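Local atomic coordinates of putative secreted endoglycosylceramidase (Rhodococcus hoagii, PDB entry 6JYZ), a protein that is an endogalactosylceramidase of glycoside hydrolase family 5, which probably hydrolyses the glycosidic bond joining sugar to ceramide in its glycolipid substrates. Residues Leu60-Ala64 / Thr363-Asp368; Gly148-Asp152 / Pro369-Lys373; Ala406-Ala412 / Arg431-Pro437; Pro23-Val27 / Phe256-Val260; Ala234-Arg239 / Ala275-Tyr281. One frame throughout, in Å; residues are numbered along the deposited sequence.

Contact 1 of 5, residues Leu60-Ala64 / Thr363-Asp368; sequences LPTVA and TQACGD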
# COMPACT_ATOMS: atom_id res chain seq x y z
N LEU A 60 7.50 -23.91 4.58
CA LEU A 60 8.21 -23.04 3.66
C LEU A 60 8.22 -21.63 4.22
O LEU A 60 7.29 -21.24 4.93
CB LEU A 60 7.47 -23.02 2.32
CG LEU A 60 7.67 -24.28 1.46
CD1 LEU A 60 6.68 -24.35 0.31
CD2 LEU A 60 9.13 -24.47 1.01
N PRO A 61 9.23 -20.79 3.91
CA PRO A 61 9.22 -19.40 4.36
C PRO A 61 7.97 -18.72 3.80
O PRO A 61 7.53 -18.92 2.67
CB PRO A 61 10.45 -18.76 3.67
CG PRO A 61 11.36 -19.93 3.25
CD PRO A 61 10.46 -21.16 3.17
N THR A 62 7.38 -17.83 4.62
CA THR A 62 6.19 -17.09 4.21
C THR A 62 6.55 -15.74 3.63
O THR A 62 5.65 -15.12 3.03
CB THR A 62 5.26 -16.93 5.39
OG1 THR A 62 5.92 -16.24 6.43
CG2 THR A 62 4.69 -18.26 5.86
N VAL A 63 7.79 -15.26 3.85
CA VAL A 63 8.24 -14.01 3.26
C VAL A 63 9.65 -14.23 2.77
O VAL A 63 10.38 -15.13 3.24
CB VAL A 63 8.24 -12.86 4.28
CG1 VAL A 63 6.79 -12.52 4.64
CG2 VAL A 63 9.03 -13.20 5.54
N ALA A 64 10.06 -13.36 1.85
CA ALA A 64 11.46 -13.36 1.44
C ALA A 64 12.24 -12.57 2.48
O ALA A 64 11.74 -11.64 3.12
CB ALA A 64 11.55 -12.67 0.09
N THR A 363 7.65 -8.79 -3.45
CA THR A 363 7.99 -10.23 -3.45
C THR A 363 6.86 -11.01 -2.81
O THR A 363 6.23 -10.55 -1.82
CB THR A 363 9.27 -10.56 -2.63
OG1 THR A 363 9.23 -9.94 -1.36
CG2 THR A 363 10.55 -10.09 -3.33
N GLN A 364 6.64 -12.22 -3.27
CA GLN A 364 5.77 -13.20 -2.63
C GLN A 364 6.59 -14.48 -2.50
O GLN A 364 7.08 -14.96 -3.53
CB GLN A 364 4.52 -13.39 -3.47
CG GLN A 364 3.59 -14.41 -2.82
CD GLN A 364 2.24 -14.39 -3.45
OE1 GLN A 364 1.89 -15.29 -4.23
NE2 GLN A 364 1.45 -13.40 -3.08
N ALA A 365 6.67 -15.04 -1.30
CA ALA A 365 7.46 -16.24 -1.05
C ALA A 365 6.63 -17.49 -1.27
O ALA A 365 5.42 -17.52 -1.46
CB ALA A 365 7.85 -16.23 0.39
N CYS A 366 7.35 -18.63 -1.28
CA CYS A 366 6.74 -19.89 -1.65
C CYS A 366 5.71 -20.41 -0.64
O CYS A 366 4.79 -21.10 -1.03
CB CYS A 366 7.87 -20.93 -1.74
SG CYS A 366 9.11 -20.55 -3.00
N GLY A 367 5.87 -20.05 0.63
CA GLY A 367 4.95 -20.44 1.68
C GLY A 367 3.93 -19.34 1.99
O GLY A 367 3.21 -19.49 2.97
N ASP A 368 3.87 -18.28 1.20
CA ASP A 368 2.85 -17.24 1.47
C ASP A 368 1.48 -17.91 1.40
O ASP A 368 1.25 -18.77 0.54
CB ASP A 368 3.01 -16.19 0.36
CG ASP A 368 2.13 -14.94 0.49
OD1 ASP A 368 0.92 -15.08 0.39
OD2 ASP A 368 2.67 -13.86 0.68
O HOH W 1 5.26 -13.58 0.88
O HOH W 2 8.18 -11.58 0.72

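Contact 2 of 5, residues Gly148-Asp152 / Pro369-Lys373; sequences GIGWD and PHAVK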
# COMPACT_ATOMS: atom_id res chain seq x y z
N GLY A 148 -10.82 -22.91 5.14
CA GLY A 148 -10.07 -21.66 5.30
C GLY A 148 -8.63 -21.96 5.72
O GLY A 148 -8.31 -22.97 6.34
N ILE A 149 -7.75 -20.97 5.45
CA ILE A 149 -6.38 -21.05 5.95
C ILE A 149 -6.12 -19.77 6.74
O ILE A 149 -6.94 -18.85 6.76
CB ILE A 149 -5.34 -21.21 4.82
CG1 ILE A 149 -5.31 -20.01 3.86
CG2 ILE A 149 -5.61 -22.52 4.06
CD1 ILE A 149 -4.20 -20.12 2.78
N GLY A 150 -5.01 -19.75 7.47
CA GLY A 150 -4.60 -18.56 8.20
C GLY A 150 -3.88 -17.55 7.30
O GLY A 150 -3.21 -17.93 6.33
N TRP A 151 -4.00 -16.26 7.70
CA TRP A 151 -3.43 -15.19 6.90
C TRP A 151 -2.51 -14.33 7.76
O TRP A 151 -1.45 -14.82 8.17
CB TRP A 151 -4.56 -14.41 6.20
CG TRP A 151 -5.28 -15.27 5.19
CD1 TRP A 151 -6.31 -16.13 5.44
CD2 TRP A 151 -4.96 -15.36 3.81
NE1 TRP A 151 -6.65 -16.77 4.28
CE2 TRP A 151 -5.84 -16.33 3.26
CE3 TRP A 151 -4.08 -14.68 2.94
CZ2 TRP A 151 -5.81 -16.69 1.91
CZ3 TRP A 151 -4.05 -15.06 1.61
CH2 TRP A 151 -4.91 -16.04 1.11
N ASP A 152 -2.88 -13.10 8.04
CA ASP A 152 -1.98 -12.12 8.68
C ASP A 152 -2.83 -11.01 9.21
O ASP A 152 -3.90 -10.72 8.63
CB ASP A 152 -0.93 -11.57 7.69
CG ASP A 152 -1.57 -10.88 6.50
OD1 ASP A 152 -2.26 -11.62 5.70
OD2 ASP A 152 -1.41 -9.68 6.33
N PRO A 369 0.52 -17.47 2.23
CA PRO A 369 -0.81 -18.07 2.16
C PRO A 369 -1.48 -17.98 0.80
O PRO A 369 -2.23 -18.84 0.42
CB PRO A 369 -1.66 -17.33 3.18
CG PRO A 369 -0.79 -16.10 3.49
CD PRO A 369 0.69 -16.50 3.31
N HIS A 370 -1.15 -16.94 0.02
CA HIS A 370 -1.72 -16.83 -1.31
C HIS A 370 -1.32 -18.05 -2.13
O HIS A 370 -2.10 -18.54 -2.93
CB HIS A 370 -1.28 -15.50 -2.04
CG HIS A 370 -1.70 -14.17 -1.45
ND1 HIS A 370 -1.07 -13.55 -0.37
CD2 HIS A 370 -2.81 -13.40 -1.74
CE1 HIS A 370 -1.71 -12.38 -0.10
NE2 HIS A 370 -2.76 -12.32 -0.93
N ALA A 371 -0.06 -18.52 -2.00
CA ALA A 371 0.44 -19.69 -2.70
C ALA A 371 -0.15 -20.96 -2.11
O ALA A 371 -0.46 -21.91 -2.85
CB ALA A 371 1.98 -19.75 -2.65
N VAL A 372 -0.27 -21.02 -0.79
CA VAL A 372 -0.82 -22.21 -0.12
C VAL A 372 -2.27 -22.40 -0.56
O VAL A 372 -2.68 -23.56 -0.84
CB VAL A 372 -0.73 -22.08 1.41
CG1 VAL A 372 -1.56 -23.23 2.08
CG2 VAL A 372 0.71 -22.13 1.87
N LYS A 373 -3.04 -21.33 -0.67
CA LYS A 373 -4.46 -21.42 -0.96
C LYS A 373 -4.64 -22.14 -2.29
O LYS A 373 -5.59 -22.89 -2.42
CB LYS A 373 -5.06 -20.01 -1.14
CG LYS A 373 -6.56 -19.97 -1.44
CD LYS A 373 -7.03 -18.59 -1.78
CE LYS A 373 -8.20 -18.55 -2.76
NZ LYS A 373 -9.03 -19.77 -2.76

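Contact 3 of 5, residues Ala406-Ala412 / Arg431-Pro437; sequences ARAYPRA and RIEAWYP. With IPA (isopropyl alcohol), chain C.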
# COMPACT_ATOMS: atom_id res chain seq x y z
N ALA A 406 8.67 0.98 -14.06
CA ALA A 406 9.87 1.81 -14.06
C ALA A 406 9.72 3.08 -14.90
O ALA A 406 10.72 3.82 -15.02
CB ALA A 406 11.07 0.99 -14.52
N ARG A 407 8.57 3.33 -15.47
CA ARG A 407 8.42 4.47 -16.37
C ARG A 407 8.81 5.77 -15.72
O ARG A 407 8.61 6.03 -14.52
CB ARG A 407 7.01 4.55 -16.94
CG ARG A 407 6.81 3.54 -18.07
CD ARG A 407 5.36 3.28 -18.44
NE ARG A 407 4.65 4.50 -18.73
CZ ARG A 407 3.32 4.59 -19.01
NH1 ARG A 407 2.60 3.48 -19.13
NH2 ARG A 407 2.76 5.79 -19.06
N ALA A 408 9.35 6.70 -16.53
CA ALA A 408 9.79 8.00 -16.09
C ALA A 408 8.66 8.76 -15.40
O ALA A 408 7.47 8.71 -15.84
CB ALA A 408 10.26 8.81 -17.33
N TYR A 409 8.98 9.54 -14.37
CA TYR A 409 8.00 10.41 -13.73
C TYR A 409 8.70 11.49 -12.92
O TYR A 409 9.83 11.26 -12.46
CB TYR A 409 7.01 9.63 -12.80
CG TYR A 409 7.61 9.07 -11.52
CD1 TYR A 409 8.50 8.02 -11.56
CD2 TYR A 409 7.30 9.64 -10.31
CE1 TYR A 409 9.10 7.51 -10.40
CE2 TYR A 409 7.87 9.14 -9.13
CZ TYR A 409 8.77 8.10 -9.19
OH TYR A 409 9.31 7.61 -8.00
N PRO A 410 8.04 12.59 -12.64
CA PRO A 410 8.57 13.61 -11.72
C PRO A 410 8.30 13.16 -10.28
O PRO A 410 7.12 13.00 -9.88
CB PRO A 410 7.81 14.89 -12.08
CG PRO A 410 6.46 14.35 -12.62
CD PRO A 410 6.77 13.05 -13.31
N ARG A 411 9.33 12.97 -9.50
CA ARG A 411 9.21 12.69 -8.07
C ARG A 411 8.67 13.88 -7.31
O ARG A 411 7.78 13.77 -6.43
CB ARG A 411 10.56 12.26 -7.49
CG ARG A 411 11.13 10.99 -8.09
CD ARG A 411 12.64 10.91 -7.72
NE ARG A 411 12.92 10.97 -6.28
CZ ARG A 411 13.24 9.94 -5.49
NH1 ARG A 411 13.38 8.73 -5.95
NH2 ARG A 411 13.38 10.23 -4.22
N ALA A 412 9.19 15.06 -7.61
CA ALA A 412 8.84 16.29 -6.93
C ALA A 412 8.93 17.44 -7.91
O ALA A 412 9.96 17.53 -8.64
CB ALA A 412 9.73 16.54 -5.72
N ARG A 431 12.89 23.25 -6.77
CA ARG A 431 13.71 22.24 -7.40
C ARG A 431 12.88 21.09 -7.97
O ARG A 431 12.09 20.43 -7.26
CB ARG A 431 14.69 21.66 -6.38
CG ARG A 431 15.63 20.61 -6.95
CD ARG A 431 16.52 20.03 -5.85
NE ARG A 431 17.35 21.10 -5.35
CZ ARG A 431 18.67 21.16 -5.52
NH1 ARG A 431 19.30 20.20 -6.18
NH2 ARG A 431 19.35 22.17 -5.02
N ILE A 432 13.02 20.84 -9.24
CA ILE A 432 12.44 19.67 -9.88
C ILE A 432 13.31 18.47 -9.63
O ILE A 432 14.55 18.56 -9.81
CB ILE A 432 12.37 19.92 -11.40
CG1 ILE A 432 11.38 21.03 -11.71
CG2 ILE A 432 11.97 18.65 -12.15
CD1 ILE A 432 11.57 21.70 -13.09
N GLU A 433 12.73 17.30 -9.30
CA GLU A 433 13.45 16.06 -9.24
C GLU A 433 12.70 15.01 -10.01
O GLU A 433 11.49 14.80 -9.73
CB GLU A 433 13.59 15.59 -7.81
CG GLU A 433 14.45 16.54 -7.00
CD GLU A 433 14.66 16.13 -5.54
OE1 GLU A 433 14.94 14.93 -5.28
OE2 GLU A 433 14.66 17.02 -4.70
N ALA A 434 13.30 14.36 -10.98
CA ALA A 434 12.59 13.40 -11.82
C ALA A 434 13.42 12.16 -12.04
O ALA A 434 14.68 12.20 -11.99
CB ALA A 434 12.13 14.03 -13.11
N TRP A 435 12.75 11.04 -12.35
CA TRP A 435 13.37 9.76 -12.67
C TRP A 435 13.16 9.41 -14.14
O TRP A 435 12.07 9.60 -14.68
CB TRP A 435 12.64 8.69 -11.82
CG TRP A 435 12.82 7.28 -12.30
CD1 TRP A 435 11.92 6.51 -13.01
CD2 TRP A 435 14.00 6.43 -12.21
NE1 TRP A 435 12.43 5.28 -13.32
CE2 TRP A 435 13.72 5.21 -12.86
CE3 TRP A 435 15.24 6.61 -11.55
CZ2 TRP A 435 14.64 4.15 -12.83
CZ3 TRP A 435 16.14 5.54 -11.55
CH2 TRP A 435 15.83 4.33 -12.18
N TYR A 436 14.19 8.78 -14.72
CA TYR A 436 14.09 8.21 -16.06
C TYR A 436 14.75 6.84 -16.04
O TYR A 436 15.89 6.74 -15.56
CB TYR A 436 14.81 9.06 -17.13
CG TYR A 436 14.24 10.45 -17.26
CD1 TYR A 436 14.64 11.46 -16.39
CD2 TYR A 436 13.26 10.69 -18.18
CE1 TYR A 436 14.02 12.69 -16.39
CE2 TYR A 436 12.65 11.95 -18.23
CZ TYR A 436 13.02 12.92 -17.33
OH TYR A 436 12.38 14.14 -17.31
N PRO A 437 14.14 5.76 -16.54
CA PRO A 437 14.77 4.44 -16.51
C PRO A 437 15.73 4.25 -17.68
O PRO A 437 15.55 4.86 -18.74
CB PRO A 437 13.57 3.47 -16.70
CG PRO A 437 12.58 4.29 -17.55
CD PRO A 437 12.76 5.72 -17.05
C1 IPA C . 10.41 13.15 -3.69
C2 IPA C . 11.79 13.80 -3.63
C3 IPA C . 12.52 13.61 -2.34
O2 IPA C . 12.65 13.21 -4.62

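Contact 4 of 5, residues Pro23-Val27 / Phe256-Val260; sequences PRLTV and FPHLV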
# COMPACT_ATOMS: atom_id res chain seq x y z
N PRO A 23 12.58 15.46 2.45
CA PRO A 23 11.81 16.51 3.11
C PRO A 23 10.49 15.98 3.68
O PRO A 23 9.87 15.02 3.18
CB PRO A 23 11.57 17.56 2.05
CG PRO A 23 11.65 16.77 0.79
CD PRO A 23 12.69 15.71 1.01
N ARG A 24 10.00 16.64 4.70
CA ARG A 24 8.72 16.27 5.32
C ARG A 24 7.62 16.47 4.28
O ARG A 24 7.60 17.45 3.52
CB ARG A 24 8.51 17.21 6.51
CG ARG A 24 7.10 17.17 7.09
CD ARG A 24 7.05 18.02 8.36
NE ARG A 24 5.68 18.40 8.69
CZ ARG A 24 5.45 19.31 9.64
NH1 ARG A 24 6.49 19.89 10.24
NH2 ARG A 24 4.19 19.62 9.92
N LEU A 25 6.64 15.55 4.33
CA LEU A 25 5.46 15.62 3.47
C LEU A 25 4.24 16.13 4.22
O LEU A 25 4.03 15.78 5.40
CB LEU A 25 5.14 14.24 2.89
CG LEU A 25 6.28 13.70 2.06
CD1 LEU A 25 5.92 12.32 1.48
CD2 LEU A 25 6.70 14.66 0.97
N THR A 26 3.39 16.82 3.53
CA THR A 26 2.14 17.42 3.99
C THR A 26 1.11 17.29 2.88
O THR A 26 1.34 16.61 1.86
CB THR A 26 2.45 18.88 4.40
OG1 THR A 26 1.30 19.42 5.06
CG2 THR A 26 2.81 19.79 3.25
N VAL A 27 -0.07 17.88 3.12
CA VAL A 27 -1.13 17.92 2.14
C VAL A 27 -1.50 19.39 1.95
O VAL A 27 -1.69 20.11 2.95
CB VAL A 27 -2.34 17.10 2.61
CG1 VAL A 27 -3.55 17.37 1.70
CG2 VAL A 27 -2.03 15.63 2.68
N PHE A 256 5.89 15.97 14.64
CA PHE A 256 5.04 16.68 13.71
C PHE A 256 3.97 15.72 13.22
O PHE A 256 4.18 14.51 13.28
CB PHE A 256 5.83 17.34 12.56
CG PHE A 256 6.52 16.36 11.65
CD1 PHE A 256 5.80 15.80 10.60
CD2 PHE A 256 7.86 16.03 11.82
CE1 PHE A 256 6.39 14.90 9.71
CE2 PHE A 256 8.43 15.14 10.90
CZ PHE A 256 7.70 14.58 9.90
N PRO A 257 2.85 16.25 12.68
CA PRO A 257 1.78 15.38 12.20
C PRO A 257 2.12 14.80 10.84
O PRO A 257 2.42 15.52 9.91
CB PRO A 257 0.55 16.29 12.13
CG PRO A 257 1.14 17.65 11.95
CD PRO A 257 2.43 17.66 12.77
N HIS A 258 2.06 13.49 10.75
CA HIS A 258 2.22 12.79 9.48
C HIS A 258 0.89 12.56 8.78
O HIS A 258 -0.18 12.78 9.35
CB HIS A 258 2.97 11.47 9.73
CG HIS A 258 4.37 11.65 10.25
ND1 HIS A 258 4.68 12.28 11.50
CD2 HIS A 258 5.53 11.27 9.67
CE1 HIS A 258 6.05 12.21 11.64
NE2 HIS A 258 6.53 11.57 10.56
N LEU A 259 0.95 12.09 7.53
CA LEU A 259 -0.31 11.84 6.79
C LEU A 259 -1.04 10.63 7.33
O LEU A 259 -0.42 9.69 7.84
CB LEU A 259 0.02 11.58 5.31
CG LEU A 259 0.61 12.72 4.53
CD1 LEU A 259 0.74 12.50 3.04
CD2 LEU A 259 0.63 14.10 5.08
N VAL A 260 -2.35 10.70 7.20
CA VAL A 260 -3.21 9.58 7.61
C VAL A 260 -3.80 9.01 6.34
O VAL A 260 -4.60 9.70 5.69
CB VAL A 260 -4.26 10.04 8.60
CG1 VAL A 260 -5.28 8.90 8.72
CG2 VAL A 260 -3.56 10.28 9.95
O HOH W 3 3.36 16.91 7.77

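Contact 5 of 5, residues Ala234-Arg239 / Ala275-Tyr281; sequences ADQIGR and ALPPRHY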
# COMPACT_ATOMS: atom_id res chain seq x y z
N ALA A 234 -19.13 1.04 6.51
CA ALA A 234 -18.35 2.24 6.31
C ALA A 234 -18.39 3.09 7.57
O ALA A 234 -17.40 3.74 7.93
CB ALA A 234 -18.92 3.03 5.14
N ASP A 235 -19.54 3.15 8.27
CA ASP A 235 -19.62 3.95 9.48
C ASP A 235 -18.69 3.36 10.56
O ASP A 235 -17.99 4.12 11.23
CB ASP A 235 -21.07 4.03 9.99
CG ASP A 235 -21.20 5.25 10.92
OD1 ASP A 235 -20.89 5.16 12.01
OD2 ASP A 235 -21.56 6.32 10.36
N GLN A 236 -18.74 2.07 10.83
CA GLN A 236 -17.91 1.52 11.90
C GLN A 236 -16.42 1.56 11.56
O GLN A 236 -15.59 1.74 12.48
CB GLN A 236 -18.41 0.14 12.35
CG GLN A 236 -18.22 -0.98 11.33
CD GLN A 236 -18.96 -2.24 11.72
OE1 GLN A 236 -19.63 -2.31 12.74
NE2 GLN A 236 -18.86 -3.28 10.91
N ILE A 237 -16.08 1.47 10.28
CA ILE A 237 -14.70 1.66 9.85
C ILE A 237 -14.28 3.10 10.13
O ILE A 237 -13.21 3.35 10.73
CB ILE A 237 -14.57 1.27 8.37
CG1 ILE A 237 -14.70 -0.25 8.23
CG2 ILE A 237 -13.21 1.77 7.81
CD1 ILE A 237 -14.98 -0.70 6.78
N GLY A 238 -15.11 4.08 9.78
CA GLY A 238 -14.77 5.48 10.05
C GLY A 238 -14.66 5.74 11.54
O GLY A 238 -13.78 6.53 11.96
N ARG A 239 -15.50 5.14 12.37
CA ARG A 239 -15.43 5.37 13.82
C ARG A 239 -14.09 4.89 14.35
O ARG A 239 -13.47 5.58 15.19
CB ARG A 239 -16.55 4.60 14.51
CG ARG A 239 -16.74 5.00 15.96
CD ARG A 239 -17.80 4.13 16.65
NE ARG A 239 -19.12 4.25 16.02
CZ ARG A 239 -20.03 5.17 16.36
NH1 ARG A 239 -19.74 6.12 17.23
NH2 ARG A 239 -21.20 5.18 15.74
N ALA A 275 -19.54 2.14 -0.44
CA ALA A 275 -19.94 3.21 0.49
C ALA A 275 -18.66 3.78 1.10
O ALA A 275 -17.62 3.11 1.19
CB ALA A 275 -20.81 2.63 1.58
N LEU A 276 -18.69 5.04 1.44
CA LEU A 276 -17.52 5.79 1.92
C LEU A 276 -17.61 6.01 3.43
O LEU A 276 -18.65 6.48 3.93
CB LEU A 276 -17.41 7.13 1.21
CG LEU A 276 -17.14 7.05 -0.28
CD1 LEU A 276 -17.06 8.39 -0.93
CD2 LEU A 276 -15.83 6.28 -0.58
N PRO A 277 -16.55 5.75 4.21
CA PRO A 277 -16.51 6.19 5.60
C PRO A 277 -16.91 7.65 5.74
O PRO A 277 -16.39 8.52 5.04
CB PRO A 277 -15.03 5.96 6.02
CG PRO A 277 -14.65 4.76 5.12
CD PRO A 277 -15.31 5.10 3.80
N PRO A 278 -17.89 8.00 6.59
CA PRO A 278 -18.39 9.38 6.61
C PRO A 278 -17.28 10.37 6.90
O PRO A 278 -16.39 10.16 7.71
CB PRO A 278 -19.43 9.31 7.72
CG PRO A 278 -19.96 7.87 7.64
CD PRO A 278 -18.76 7.04 7.33
N ARG A 279 -17.37 11.49 6.18
CA ARG A 279 -16.37 12.56 6.23
C ARG A 279 -16.12 13.07 7.61
O ARG A 279 -14.95 13.44 7.90
CB ARG A 279 -16.93 13.85 5.55
CG ARG A 279 -17.00 13.71 4.06
CD ARG A 279 -17.21 15.09 3.40
NE ARG A 279 -18.41 15.90 3.52
CZ ARG A 279 -18.70 16.77 2.55
NH1 ARG A 279 -17.88 16.90 1.51
NH2 ARG A 279 -19.80 17.51 2.61
N HIS A 280 -17.12 13.16 8.48
CA HIS A 280 -16.88 13.75 9.78
C HIS A 280 -15.86 12.94 10.58
O HIS A 280 -15.17 13.48 11.45
CB HIS A 280 -18.18 13.93 10.57
CG HIS A 280 -18.74 12.67 11.19
ND1 HIS A 280 -19.57 11.72 10.56
CD2 HIS A 280 -18.56 12.26 12.43
CE1 HIS A 280 -19.87 10.82 11.51
NE2 HIS A 280 -19.23 11.09 12.59
N TYR A 281 -15.72 11.64 10.33
CA TYR A 281 -14.72 10.83 11.02
C TYR A 281 -13.29 11.13 10.57
O TYR A 281 -12.37 10.72 11.29
CB TYR A 281 -15.03 9.36 10.76
CG TYR A 281 -16.26 8.80 11.42
CD1 TYR A 281 -16.45 8.89 12.79
CD2 TYR A 281 -17.24 8.18 10.63
CE1 TYR A 281 -17.56 8.30 13.42
CE2 TYR A 281 -18.33 7.56 11.24
CZ TYR A 281 -18.44 7.61 12.61
OH TYR A 281 -19.50 7.02 13.29

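Contact 1 of 5, residues Leu60-Ala64 / Thr363-Asp368
Thr363 meets Ala64 at one end of this loop-to-loop contact. Its OG1, set between backbone N and carbonyl carbon (chi1 48°), lies 3.9 Å from Ala64 CB and shares water 2 with Ala64 N; strand 385-387 touches both side chains. Next along the chain, the Ala365 methyl abuts the opposing backbone: CB is 3.5 Å from Thr62 C and equally close to Pro61 O. Ala365 N donates a hydrogen bond to water 1, which in turn donates to Thr62 O (2.7 Å) and to Asp368 OD2 (2.6 Å), joining the two segments through three hydrogen bonds. Segment 363-368 follows strand 356-359 and segment 60-64 follows strand 38-47, neighbouring parallel strands of the (beta/alpha)8 barrel of family 5; the loops that leave the C-terminal ends of these two strands are joined here. Cys366, tied to Cys389 by a disulfide, offers CB to Leu60 CD1 at 4.2 Å. A type I turn from Ala365 to Asp368 then presents Gly367 N to Pro61 O at 2.9 Å, in a distinctly bent bond (N-H...O 134°). Gly367 has no side chain, and Leu60 CB approaches its CA to 3.7 Å while Thr62 CG2 comes down on its carbonyl oxygen. Asp368, the N-cap of helix 369-374, has its two oxygens divided: OD2 holds water 1, and OD1 hydrogen-bonds His370 ND1.

Contact 2 of 5, residues Gly148-Asp152 / Pro369-Lys373
Trp151 lays one face of its indole over Pro369, the first residue after the N-cap of helix 369-374. Pro369 CB stands 3.7 Å from the centroid of the six-membered ring, over the ring face, a CH-pi contact. Beyond it, the rim of the indole reaches the next residue: CZ3 points at the middle of the His370 imidazole, making a T-shaped stack with the planes at 85° and the centroids 5.1 Å apart. His370 leaves the helix away from the loop, but chi1 of -63° sets its ring face-on in front of the indole rim, where its ND1 is hydrogen-bonded to Asp368 OD1 and its rotation thereby fixed. Segment 148-152 belongs to the long loop after strand 119-124 of the (beta/alpha)8 barrel, and the helix start belongs to the loop after the last barrel strand. Ile149 holds CG1 between backbone N and carbonyl carbon (chi1 63°) and extends from there, which brings CD1 over the same indole face and 3.3 Å from Pro369 O. That methyl also touches Val372 CG1 at 4.1 Å and Lys373 CB at 4.0 Å. Lys373 passes the indole edge with CD near CZ2 of Trp151, then carries NZ on to Gly171 O, and Arg173 adds a cation-pi contact to Trp151.

Contact 3 of 5, residues Ala406-Ala412 / Arg431-Pro437
Trp435 and Tyr409 meet through contrasting first torsions: in Trp435 chi1 of 162° swings the indole away from its own N, while chi1 of 70° holds the Tyr409 ring over its own backbone. The rings touch rim to rim, Tyr409 CE1 being 4.0 Å from Trp435 CD1. They sit on an antiparallel strand pair, 409-414 with 431-437, that links strand 38-47 of the barrel to the C-terminal beta strands. Tyr409 and Trp435 form a hydrogen-bonded pair; Pro410 lies across from Ala434 in a non-hydrogen-bonded one. A classic bulge follows, Arg411 and Ala412 both facing Glu433: Glu433 O takes a weak bond from Arg411 N and a straighter one from Ala412 N (3.1 Å, 167°). At the other end Trp435 NE1 donates to Ala406 O at 2.8 Å; the oxygen lies nearly in the indole plane, yet the N-H arrives above the carbonyl plane. A leucine in place of Trp435 would probably leave Ala406 O without its indole donor and open a gap beside Tyr409. Arg411 NE and Glu433 OE1 stay too far apart for a salt bridge; Glu433 pairs instead with Arg38 through OE2 and Arg462 through OE1. Between them an isopropyl alcohol, probably from crystallisation, takes hydrogen bonds at O2 from Arg411 NE (2.8 Å) and NH2, and its O2 donates to Glu433 OE1 at 2.9 Å.

Contact 4 of 5, residues Pro23-Val27 / Phe256-Val260
A side-chain stack with a water bridge and a small apolar patch joins the N-terminal hairpin to the entry of strand 259-262, at the N-terminal end of the (beta/alpha)8 barrel, which such a hairpin caps. Arg24 does the stacking. Its chain runs extended from CG to NE, with CG trans to the backbone N (chi1 168°), and so lies along the Phe256 ring, the two side chains pointing in opposite directions. Arg24 CD sits 3.5 Å from the Phe256 ring centroid as a CH-pi donor, and the guanidinium continues nearly parallel, 16° from the ring plane, with Phe256 CB under its centre. Arg24 NE is 3.2 Å from Phe256 CD1, while NE-H meets water 3 in the guanidinium plane, at its edge, at an NE-to-water distance of 2.9 Å. That water donates hydrogen bonds to Leu25 O and to Pro257 O, each at 2.7 Å, and thereby ties backbone to backbone. The other face of Phe256 is occupied by His258 CE1, 3.3 Å above the plane, so the phenyl is sandwiched. Deeper in, Leu259 CD2 packs 3.8 Å from Thr26 CA and 3.9 Å from Val27 CG2. Leu259 further touches Ile32 of hairpin strand 31-34, Leu25 reaches Val40 and Leu42 of strand 38-47, and Pro257 leans on Arg249 of helix 230-251.

Contact 5 of 5, residues Ala234-Arg239 / Ala275-Tyr281
Tyr281 packs against Gly238 and Arg239 of helix 230-251, in the helical layer outside the (beta/alpha)8 barrel. It stands on a short 3-10 turn in the link from helix 268-271 to strand 287-289. Tyr281 CB is 3.3 Å from Gly238 O and CG meets the same carbonyl. The ring then lies with one face on the helix backbone: CD1 beside Gly238 O and Arg239 CA, CD2 against Gly238 CA, CE1 3.6 Å from Arg239 CA, and Arg239 N above the ring centre. With no side chain, Gly238 lets the ring come this close, and His280 NE2 sits on the opposite face. Tyr281 CE2 passes Asp235 O at 3.5 Å, and CZ nears Asp235 OD1. At the tip Tyr281 OH donates to Asp235 OD1 at 2.7 Å, on the syn side and 30° out of the carboxylate plane. In Asp235 chi1 of -160° sets CG beside the carbonyl carbon, which carries the carboxylate to the phenol with its plane at 75° to the ring. The Arg239 guanidinium turns a face to the same OH, and its NH2 makes a long salt bridge to Asp235 OD1 by charge alone, with no N-H aimed at it. A phenylalanine at Tyr281 would probably leave Asp235 OD1 without its hydroxyl donor and free the carboxylate to turn. Asp235 OD2 touches Pro278 CG at 3.5 Å.

In the fold
Contacts 1 and 2 are neighbours, their centres about 11 Å apart, joined through helix 369-374 and its N-cap; together they knit the loops after barrel strands 38-47, 119-124 and 356-359 at the C-terminal end, where the active site of family 5 enzymes lies. Contact 4 sits on the other side of the chain's centre, its centre about 32 Å from that of contact 1, at the N-terminal end of the barrel. Contact 5, nested along the chain inside contacts 1 and 2, lies in the outer layer; helix 230-251 leads from it to strand 259-262 of contact 4. Contact 3 comes last in sequence, with nearest atoms about 6 Å from contact 4, where the C-terminal beta strands join the barrel.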